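Local coordinates for OxsB protein (Bacillus megaterium, PDB 5UL4) that catalyses the oxidative ring contraction of dAMP to an oxetane aldehyde in oxetanocin A biosynthesis, using S-adenosylmethionine, a [4Fe-4S] cluster and cobalamin, at residues Ile392-Ala397 with Ala424-Asp429; Asn455-Arg460 with Lys516-Lys521; Leu469-Ile474 with Lys531-Ile536. All blocks are in the same frame, centred on the assembly; numbering follows the deposited sequence. Where two conformers were deposited one is given.

Contact 1: Ile392-Ala397 with Ala424-Asp429; sequences IKFDFA and ALAGAD. With EDO (1,2-ethanediol), chain R.
F394 and A428 face each other as neighbours in a parallel bridge: after helix 410-425 the chain re-enters the sheet beside strand 393-398 through a short, weakly bonded strand at about 428-429. G427, at positive phi in the Schellman motif that ends the helix, provides the first of two backbone bonds that flank the bridge: its carbonyl O accepts F394 N at 2.9 Å, the donor lying well above the carbonyl plane. F394 O then takes D429 N at 2.8 Å. With chi1 at 64°, CG of F394 lies between the backbone N and the carbonyl carbon, and the ring comes against A426-A428. A428 CA lies over one face, offset toward the rim, while A426 O meets CE1 at the ring edge, in plane, at 3.5 Å.

K393 runs outward from this core. Its CB rests 4.1 Å from D429 CB; a bend at chi2 (-47°) brings CD to 3.4 Å from G427 O; NZ ends in weak bonds to two waters and an ethanediol, and one of those waters also donates to D429 OD1. The side chains of D395 and D429 run side by side, their carboxylate planes turned 46° apart, OD1 of D395 being 3.7 Å from OD2 of D429. A single water donates to OD2 of both, and D395 OD1 is also hydrogen-bonded to H357 and to the backbone N of R430. These donors probably make the approach of two like charges tolerable.

Contact 2: Asn455-Arg460 with Lys516-Lys521; sequences NIIALR and KLLNDK
R460 and I457 reach from helix 452-464 toward L517 and L518 at the end of helix 510-519, a helix-to-helix contact in the outer layer of the partial TIM barrel. Helix 452-464 is itself a barrel helix: L459 packs on L469 and I471 of the strand that follows it. One turn apart, I457 and R460 leave the helix on the side facing 516-521 and divide the work between an apolar and a polar crossing.

In the apolar crossing, the side chains of I457 and L518 meet at about a right angle, with CG2 of I457 touching CD1 of L518 at 3.6 Å. The CB of L518 is directed away from the partner helix, and it is the far end of the side chain that comes back to make this touch. The branch of I457 that does the touching is the one anti to its backbone N.

The polar crossing belongs to R460, whose chain runs extended from CG to NE and lays CD 3.4 Å from L517 O. NH1 then donates to that same oxygen at 2.9 Å, approaching nearly along the C=O axis, although the oxygen lies 27° out of the guanidinium plane and the bond is bent, with 137° at the hydrogen. The bond thus reaches a carbonyl near the C-terminal end of its helix, where the helix dipole would probably favour a positive partner. K521 crosses R460 at about a right angle. Two cations meet there, but D497 probably eases the encounter: its carboxylate makes a salt bridge with R460 and a long, weak ion pair with K521. At their closest, NH2 of R460 and NZ of K521 are 3.9 Å apart.

Contact 3: Leu469-Ile474 with Lys531-Ile536; sequences LRIGFI and KPVYTI. With SAM (S-adenosylmethionine), chain D; EDO (1,2-ethanediol), chain K; EDO (1,2-ethanediol), chain J.
I536 packs closely against strand 468-473, its CD1 touching both I471 CG2 at 3.6 Å and L469 CB at 3.8 Å. With chi1 at 59°, CG1 of I536 lies between the backbone N and the carbonyl carbon, and CD1 is carried from there onto the two strand residues. I471 crosses I536 at about a right angle and meets V533 in the same manner, its CD1 lying 3.7 Å from V533 CG1. A backbone bond accompanies this packing: I471 N donates to I536 O at 3.0 Å, and a further backbone bond between I471 and S538 continues the attachment along the chain.

Within the loop, the 3-10 turn 533-535 is closed by bonds to P532 O, which accepts from both the backbone N and the hydroxyl of T535, the OG1 bond measuring 2.7 Å.

The looser side is at the backbone of L469, where small molecules take the bonds. One ethanediol, probably from the crystallisation liquor, accepts from L469 N, and O2 of a second donates to L469 O at 2.9 Å. R470 adds little, its CB pointing away from the loop.

Further along the chain, G472 has no side chain, and its CA approaches O2' of S-adenosylmethionine to 3.3 Å, while CD1 of I474 lies 3.7 Å from N3 of the adenine. The loop thus joins the edge of the outermost strand of an incomplete barrel, while residues of and just after that strand line the S-adenosylmethionine site, consistent with a radical SAM core.

All three contacts lie within the radical SAM core and are largely buried, but they sit in different layers. Contact 1 and contact 3 reach the same sheet, contact 1 by parallel strand bonding around an interior strand and contact 3 by a loop along the outermost strand. Contact 2 lies farther out, between helices away from the annotated sites. It pairs an aliphatic touch with an arginine-to-carbonyl bond, contact 3 aliphatic packing with one backbone bond; contact 1 adds water-bridged carboxylates. Contacts 2 and 3 meet directly, with L459 CD2 3.7 Å from I471 CG2, and their segments alternate along the chain. Contact 1 touches neither, its centre about 19 Å from that of contact 3.

Contact 1: Ile392-Ala397 with Ala424-Asp429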
# COMPACT_ATOMS: atom_id res chain seq x y z
N ILE A 392 -19.03 7.43 -2.55
CA ILE A 392 -17.81 7.04 -1.86
C ILE A 392 -16.69 7.97 -2.32
O ILE A 392 -16.82 8.73 -3.28
CB ILE A 392 -17.43 5.57 -2.12
CG1 ILE A 392 -16.88 5.40 -3.53
CG2 ILE A 392 -18.62 4.62 -1.89
CD1 ILE A 392 -15.99 4.18 -3.67
N LYS A 393 -15.58 7.91 -1.59
CA LYS A 393 -14.33 8.52 -2.01
C LYS A 393 -13.29 7.42 -2.13
O LYS A 393 -13.34 6.43 -1.38
CB LYS A 393 -13.88 9.57 -1.00
CG LYS A 393 -14.77 10.84 -0.92
CD LYS A 393 -15.05 11.36 -2.34
CE LYS A 393 -15.19 12.90 -2.43
NZ LYS A 393 -15.18 13.35 -3.89
N PHE A 394 -12.36 7.55 -3.08
CA PHE A 394 -11.32 6.53 -3.15
C PHE A 394 -10.03 7.14 -3.67
O PHE A 394 -10.05 8.09 -4.46
CB PHE A 394 -11.75 5.31 -3.98
CG PHE A 394 -12.02 5.58 -5.44
CD1 PHE A 394 -13.23 6.08 -5.85
CD2 PHE A 394 -11.07 5.25 -6.40
CE1 PHE A 394 -13.50 6.32 -7.20
CE2 PHE A 394 -11.33 5.46 -7.76
CZ PHE A 394 -12.54 5.99 -8.17
N ASP A 395 -8.91 6.63 -3.16
CA ASP A 395 -7.57 7.07 -3.53
C ASP A 395 -6.88 5.96 -4.32
O ASP A 395 -7.11 4.78 -4.04
CB ASP A 395 -6.73 7.36 -2.27
CG ASP A 395 -7.25 8.54 -1.43
OD1 ASP A 395 -8.27 9.17 -1.76
OD2 ASP A 395 -6.58 8.85 -0.44
N PHE A 396 -6.01 6.33 -5.26
CA PHE A 396 -5.21 5.33 -5.97
C PHE A 396 -3.98 5.99 -6.56
O PHE A 396 -3.84 7.21 -6.54
CB PHE A 396 -6.00 4.62 -7.06
CG PHE A 396 -6.51 5.51 -8.17
CD1 PHE A 396 -5.73 5.77 -9.30
CD2 PHE A 396 -7.82 5.97 -8.15
CE1 PHE A 396 -6.24 6.55 -10.34
CE2 PHE A 396 -8.33 6.74 -9.19
CZ PHE A 396 -7.53 7.03 -10.28
N ALA A 397 -3.07 5.16 -7.10
CA ALA A 397 -1.82 5.60 -7.70
C ALA A 397 -1.83 5.33 -9.21
O ALA A 397 -2.46 4.37 -9.66
CB ALA A 397 -0.61 4.89 -7.08
N ALA A 424 -13.16 10.98 -11.33
CA ALA A 424 -13.59 12.08 -10.45
C ALA A 424 -15.07 11.98 -10.12
O ALA A 424 -15.46 12.15 -8.96
CB ALA A 424 -13.27 13.43 -11.08
N LEU A 425 -15.92 11.67 -11.12
CA LEU A 425 -17.35 11.55 -10.87
C LEU A 425 -17.65 10.48 -9.84
O LEU A 425 -18.56 10.64 -9.02
CB LEU A 425 -18.10 11.25 -12.17
CG LEU A 425 -18.20 12.37 -13.20
CD1 LEU A 425 -18.96 11.91 -14.42
CD2 LEU A 425 -18.89 13.57 -12.57
N ALA A 426 -16.92 9.37 -9.87
CA ALA A 426 -17.21 8.26 -8.99
C ALA A 426 -16.60 8.42 -7.61
O ALA A 426 -16.79 7.55 -6.77
CB ALA A 426 -16.73 6.96 -9.65
N GLY A 427 -15.85 9.49 -7.36
CA GLY A 427 -15.27 9.66 -6.04
C GLY A 427 -13.76 9.65 -5.90
O GLY A 427 -13.27 9.68 -4.77
N ALA A 428 -13.02 9.61 -7.01
CA ALA A 428 -11.56 9.71 -6.94
C ALA A 428 -11.18 10.95 -6.14
O ALA A 428 -11.62 12.05 -6.45
CB ALA A 428 -10.94 9.77 -8.34
N ASP A 429 -10.39 10.76 -5.08
CA ASP A 429 -10.19 11.81 -4.09
C ASP A 429 -8.72 12.27 -4.15
O ASP A 429 -8.42 13.25 -4.85
CB ASP A 429 -10.56 11.33 -2.70
CG ASP A 429 -10.42 12.44 -1.64
OD1 ASP A 429 -10.53 13.62 -2.01
OD2 ASP A 429 -10.11 12.14 -0.48
C1 EDO R . -18.34 14.57 -8.40
O1 EDO R . -17.19 15.41 -8.22
C2 EDO R . -18.80 14.06 -7.03
O2 EDO R . -17.66 13.51 -6.35
O HOH W 1 -19.29 7.35 -5.50
O HOH W 2 -14.07 13.02 -6.85
O HOH W 3 -12.67 15.15 -2.52
O HOH W 4 -7.67 11.15 0.76

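Contact 2: Asn455-Arg460 with Lys516-Lys521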
# COMPACT_ATOMS: atom_id res chain seq x y z
N ASN A 455 5.00 15.61 -17.65
CA ASN A 455 4.54 15.56 -16.26
C ASN A 455 3.67 16.77 -15.93
O ASN A 455 2.64 16.65 -15.25
CB ASN A 455 5.74 15.51 -15.32
CG ASN A 455 6.36 14.14 -15.27
OD1 ASN A 455 5.68 13.14 -15.35
ND2 ASN A 455 7.66 14.10 -15.09
N ILE A 456 4.08 17.95 -16.40
CA ILE A 456 3.30 19.17 -16.15
C ILE A 456 1.89 19.00 -16.69
O ILE A 456 0.90 19.34 -16.02
CB ILE A 456 4.01 20.38 -16.78
CG1 ILE A 456 5.29 20.73 -16.02
CG2 ILE A 456 3.05 21.56 -16.88
CD1 ILE A 456 5.06 21.30 -14.59
N ILE A 457 1.77 18.49 -17.91
CA ILE A 457 0.46 18.37 -18.52
C ILE A 457 -0.40 17.34 -17.79
O ILE A 457 -1.61 17.52 -17.63
CB ILE A 457 0.62 18.07 -20.02
CG1 ILE A 457 1.22 19.30 -20.71
CG2 ILE A 457 -0.71 17.66 -20.61
CD1 ILE A 457 1.70 19.02 -22.11
N ALA A 458 0.20 16.22 -17.37
CA ALA A 458 -0.57 15.26 -16.60
C ALA A 458 -1.16 15.92 -15.36
O ALA A 458 -2.33 15.69 -15.02
CB ALA A 458 0.30 14.06 -16.19
N LEU A 459 -0.36 16.73 -14.67
CA LEU A 459 -0.85 17.40 -13.45
C LEU A 459 -1.96 18.38 -13.77
O LEU A 459 -2.94 18.48 -13.01
CB LEU A 459 0.31 18.11 -12.74
CG LEU A 459 1.45 17.23 -12.24
CD1 LEU A 459 2.52 18.08 -11.48
CD2 LEU A 459 0.91 16.05 -11.40
N ARG A 460 -1.85 19.09 -14.90
CA ARG A 460 -2.91 20.00 -15.34
C ARG A 460 -4.23 19.27 -15.55
O ARG A 460 -5.29 19.73 -15.11
CB ARG A 460 -2.53 20.69 -16.66
CG ARG A 460 -1.69 21.92 -16.60
CD ARG A 460 -1.54 22.53 -18.01
NE ARG A 460 -0.34 23.35 -18.10
CZ ARG A 460 0.31 23.60 -19.22
NH1 ARG A 460 -0.11 23.09 -20.37
NH2 ARG A 460 1.39 24.38 -19.19
N LYS A 516 -7.53 22.84 -24.84
CA LYS A 516 -7.27 24.09 -24.15
C LYS A 516 -6.19 23.92 -23.08
O LYS A 516 -5.30 24.77 -22.95
CB LYS A 516 -8.56 24.62 -23.54
CG LYS A 516 -9.47 25.30 -24.55
CD LYS A 516 -10.92 25.28 -24.08
CE LYS A 516 -11.82 26.10 -25.00
NZ LYS A 516 -11.64 27.56 -24.78
N LEU A 517 -6.25 22.82 -22.31
CA LEU A 517 -5.25 22.60 -21.27
C LEU A 517 -3.87 22.33 -21.84
O LEU A 517 -2.86 22.63 -21.19
CB LEU A 517 -5.70 21.45 -20.36
CG LEU A 517 -6.92 21.79 -19.49
CD1 LEU A 517 -7.49 20.53 -18.89
CD2 LEU A 517 -6.53 22.78 -18.39
N LEU A 518 -3.78 21.76 -23.05
CA LEU A 518 -2.48 21.57 -23.66
C LEU A 518 -1.93 22.86 -24.28
O LEU A 518 -0.74 23.16 -24.12
CB LEU A 518 -2.54 20.49 -24.73
CG LEU A 518 -2.07 19.10 -24.30
CD1 LEU A 518 -3.01 18.56 -23.24
CD2 LEU A 518 -2.02 18.19 -25.52
N ASN A 519 -2.77 23.64 -24.97
CA ASN A 519 -2.27 24.66 -25.89
C ASN A 519 -2.69 26.09 -25.57
O ASN A 519 -1.97 27.02 -25.94
CB ASN A 519 -2.72 24.36 -27.32
CG ASN A 519 -2.31 22.98 -27.77
OD1 ASN A 519 -1.13 22.63 -27.73
ND2 ASN A 519 -3.29 22.17 -28.16
N ASP A 520 -3.83 26.29 -24.91
CA ASP A 520 -4.38 27.64 -24.71
C ASP A 520 -3.73 28.26 -23.48
O ASP A 520 -4.19 28.05 -22.35
CB ASP A 520 -5.90 27.55 -24.58
CG ASP A 520 -6.58 28.91 -24.65
OD1 ASP A 520 -5.97 29.93 -24.28
OD2 ASP A 520 -7.76 28.94 -25.07
N LYS A 521 -2.67 29.06 -23.69
CA LYS A 521 -1.96 29.67 -22.56
C LYS A 521 -2.86 30.58 -21.74
O LYS A 521 -2.68 30.68 -20.52
CB LYS A 521 -0.74 30.48 -23.04
CG LYS A 521 0.48 29.65 -23.46
CD LYS A 521 0.88 28.59 -22.43
CE LYS A 521 1.43 29.20 -21.13
NZ LYS A 521 1.74 28.16 -20.08

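Contact 3: Leu469-Ile474 with Lys531-Ile536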
# COMPACT_ATOMS: atom_id res chain seq x y z
N LEU A 469 -4.22 15.93 -5.75
CA LEU A 469 -2.98 15.30 -6.18
C LEU A 469 -1.93 15.27 -5.10
O LEU A 469 -1.81 16.19 -4.28
CB LEU A 469 -2.36 16.03 -7.39
CG LEU A 469 -3.10 15.85 -8.67
CD1 LEU A 469 -2.57 16.89 -9.65
CD2 LEU A 469 -2.76 14.43 -9.13
N ARG A 470 -1.15 14.20 -5.13
CA ARG A 470 0.10 14.02 -4.42
C ARG A 470 1.08 13.51 -5.48
O ARG A 470 0.67 12.78 -6.38
CB ARG A 470 -0.11 13.02 -3.29
CG ARG A 470 1.10 12.54 -2.54
CD ARG A 470 0.66 11.95 -1.20
NE ARG A 470 0.63 10.50 -1.19
CZ ARG A 470 -0.45 9.76 -1.44
NH1 ARG A 470 -1.60 10.33 -1.74
NH2 ARG A 470 -0.36 8.43 -1.39
N ILE A 471 2.35 13.92 -5.42
CA ILE A 471 3.34 13.39 -6.38
C ILE A 471 4.56 12.87 -5.63
O ILE A 471 5.01 13.48 -4.66
CB ILE A 471 3.76 14.41 -7.47
CG1 ILE A 471 4.51 15.61 -6.88
CG2 ILE A 471 2.54 14.84 -8.30
CD1 ILE A 471 5.22 16.51 -7.93
N GLY A 472 5.10 11.75 -6.10
CA GLY A 472 6.41 11.34 -5.63
C GLY A 472 7.46 12.16 -6.36
O GLY A 472 7.32 12.49 -7.54
N PHE A 473 8.50 12.54 -5.63
CA PHE A 473 9.57 13.33 -6.23
C PHE A 473 10.87 12.95 -5.55
O PHE A 473 11.00 13.09 -4.33
CB PHE A 473 9.30 14.83 -6.08
CG PHE A 473 10.07 15.67 -7.06
CD1 PHE A 473 11.35 16.10 -6.76
CD2 PHE A 473 9.52 16.00 -8.30
CE1 PHE A 473 12.07 16.86 -7.68
CE2 PHE A 473 10.23 16.77 -9.21
CZ PHE A 473 11.50 17.20 -8.90
N ILE A 474 11.83 12.45 -6.34
CA ILE A 474 13.12 12.02 -5.81
C ILE A 474 14.18 13.00 -6.28
O ILE A 474 14.75 12.85 -7.37
CB ILE A 474 13.45 10.59 -6.27
CG1 ILE A 474 12.22 9.69 -6.07
CG2 ILE A 474 14.65 10.07 -5.48
CD1 ILE A 474 12.36 8.30 -6.72
N LYS A 531 -0.47 27.96 -7.32
CA LYS A 531 0.45 27.29 -6.40
C LYS A 531 1.55 26.56 -7.17
O LYS A 531 1.28 25.93 -8.20
CB LYS A 531 -0.31 26.32 -5.52
CG LYS A 531 -1.37 26.96 -4.64
CD LYS A 531 -1.48 26.21 -3.33
CE LYS A 531 -2.21 27.01 -2.27
NZ LYS A 531 -3.69 26.75 -2.31
N PRO A 532 2.81 26.67 -6.74
CA PRO A 532 3.88 25.93 -7.41
C PRO A 532 3.75 24.43 -7.18
O PRO A 532 3.09 23.97 -6.24
CB PRO A 532 5.17 26.48 -6.79
CG PRO A 532 4.75 27.20 -5.55
CD PRO A 532 3.32 27.62 -5.74
N VAL A 533 4.39 23.66 -8.07
CA VAL A 533 4.25 22.20 -8.03
C VAL A 533 4.73 21.63 -6.70
O VAL A 533 4.15 20.66 -6.20
CB VAL A 533 4.99 21.55 -9.22
CG1 VAL A 533 4.97 20.04 -9.08
CG2 VAL A 533 4.35 21.96 -10.53
N TYR A 534 5.78 22.21 -6.10
CA TYR A 534 6.31 21.60 -4.88
C TYR A 534 5.27 21.53 -3.77
O TYR A 534 5.42 20.72 -2.85
CB TYR A 534 7.57 22.33 -4.37
CG TYR A 534 7.41 23.78 -3.95
CD1 TYR A 534 6.80 24.11 -2.73
CD2 TYR A 534 7.93 24.81 -4.72
CE1 TYR A 534 6.67 25.45 -2.32
CE2 TYR A 534 7.82 26.17 -4.32
CZ TYR A 534 7.18 26.47 -3.12
OH TYR A 534 7.06 27.79 -2.72
N THR A 535 4.19 22.31 -3.85
CA THR A 535 3.14 22.20 -2.83
C THR A 535 2.47 20.83 -2.77
O THR A 535 1.86 20.51 -1.75
CB THR A 535 2.06 23.28 -3.03
OG1 THR A 535 1.40 23.13 -4.31
CG2 THR A 535 2.65 24.67 -2.92
N ILE A 536 2.53 20.00 -3.83
CA ILE A 536 1.89 18.69 -3.76
C ILE A 536 2.90 17.56 -3.66
O ILE A 536 2.53 16.39 -3.80
CB ILE A 536 0.93 18.46 -4.94
CG1 ILE A 536 1.69 18.57 -6.28
CG2 ILE A 536 -0.24 19.43 -4.86
CD1 ILE A 536 0.93 17.97 -7.46
N SAM D . 4.38 2.36 -8.40
CA SAM D . 3.62 3.46 -7.80
C SAM D . 3.37 4.42 -8.94
O SAM D . 3.70 4.10 -10.08
OXT SAM D . 2.82 5.50 -8.79
CB SAM D . 4.36 4.11 -6.63
CG SAM D . 3.61 4.36 -5.32
SD SAM D . 4.72 4.57 -3.89
CE SAM D . 4.25 6.12 -3.08
C5' SAM D . 6.27 4.98 -4.72
C4' SAM D . 6.78 6.41 -4.53
O4' SAM D . 7.73 6.43 -3.50
C3' SAM D . 7.49 6.85 -5.80
O3' SAM D . 6.69 7.74 -6.54
C2' SAM D . 8.75 7.53 -5.32
O2' SAM D . 8.60 8.92 -5.30
C1' SAM D . 8.94 7.03 -3.91
N9 SAM D . 10.00 6.01 -3.97
C8 SAM D . 9.87 4.71 -4.40
N7 SAM D . 11.07 4.10 -4.31
C5 SAM D . 11.97 4.99 -3.84
C6 SAM D . 13.31 4.90 -3.56
N6 SAM D . 13.94 3.75 -3.75
N1 SAM D . 13.98 6.00 -3.07
C2 SAM D . 13.32 7.19 -2.86
N3 SAM D . 11.97 7.28 -3.14
C4 SAM D . 11.31 6.20 -3.62
C1 EDO K . -3.57 20.32 -7.00
O1 EDO K . -4.11 21.66 -6.99
C2 EDO K . -4.56 19.28 -6.50
O2 EDO K . -4.16 18.78 -5.21
C1 EDO J . 1.14 16.67 -0.20
O1 EDO J . 1.05 15.54 0.68
C2 EDO J . -0.27 17.13 -0.56
O2 EDO J . -0.78 16.24 -1.55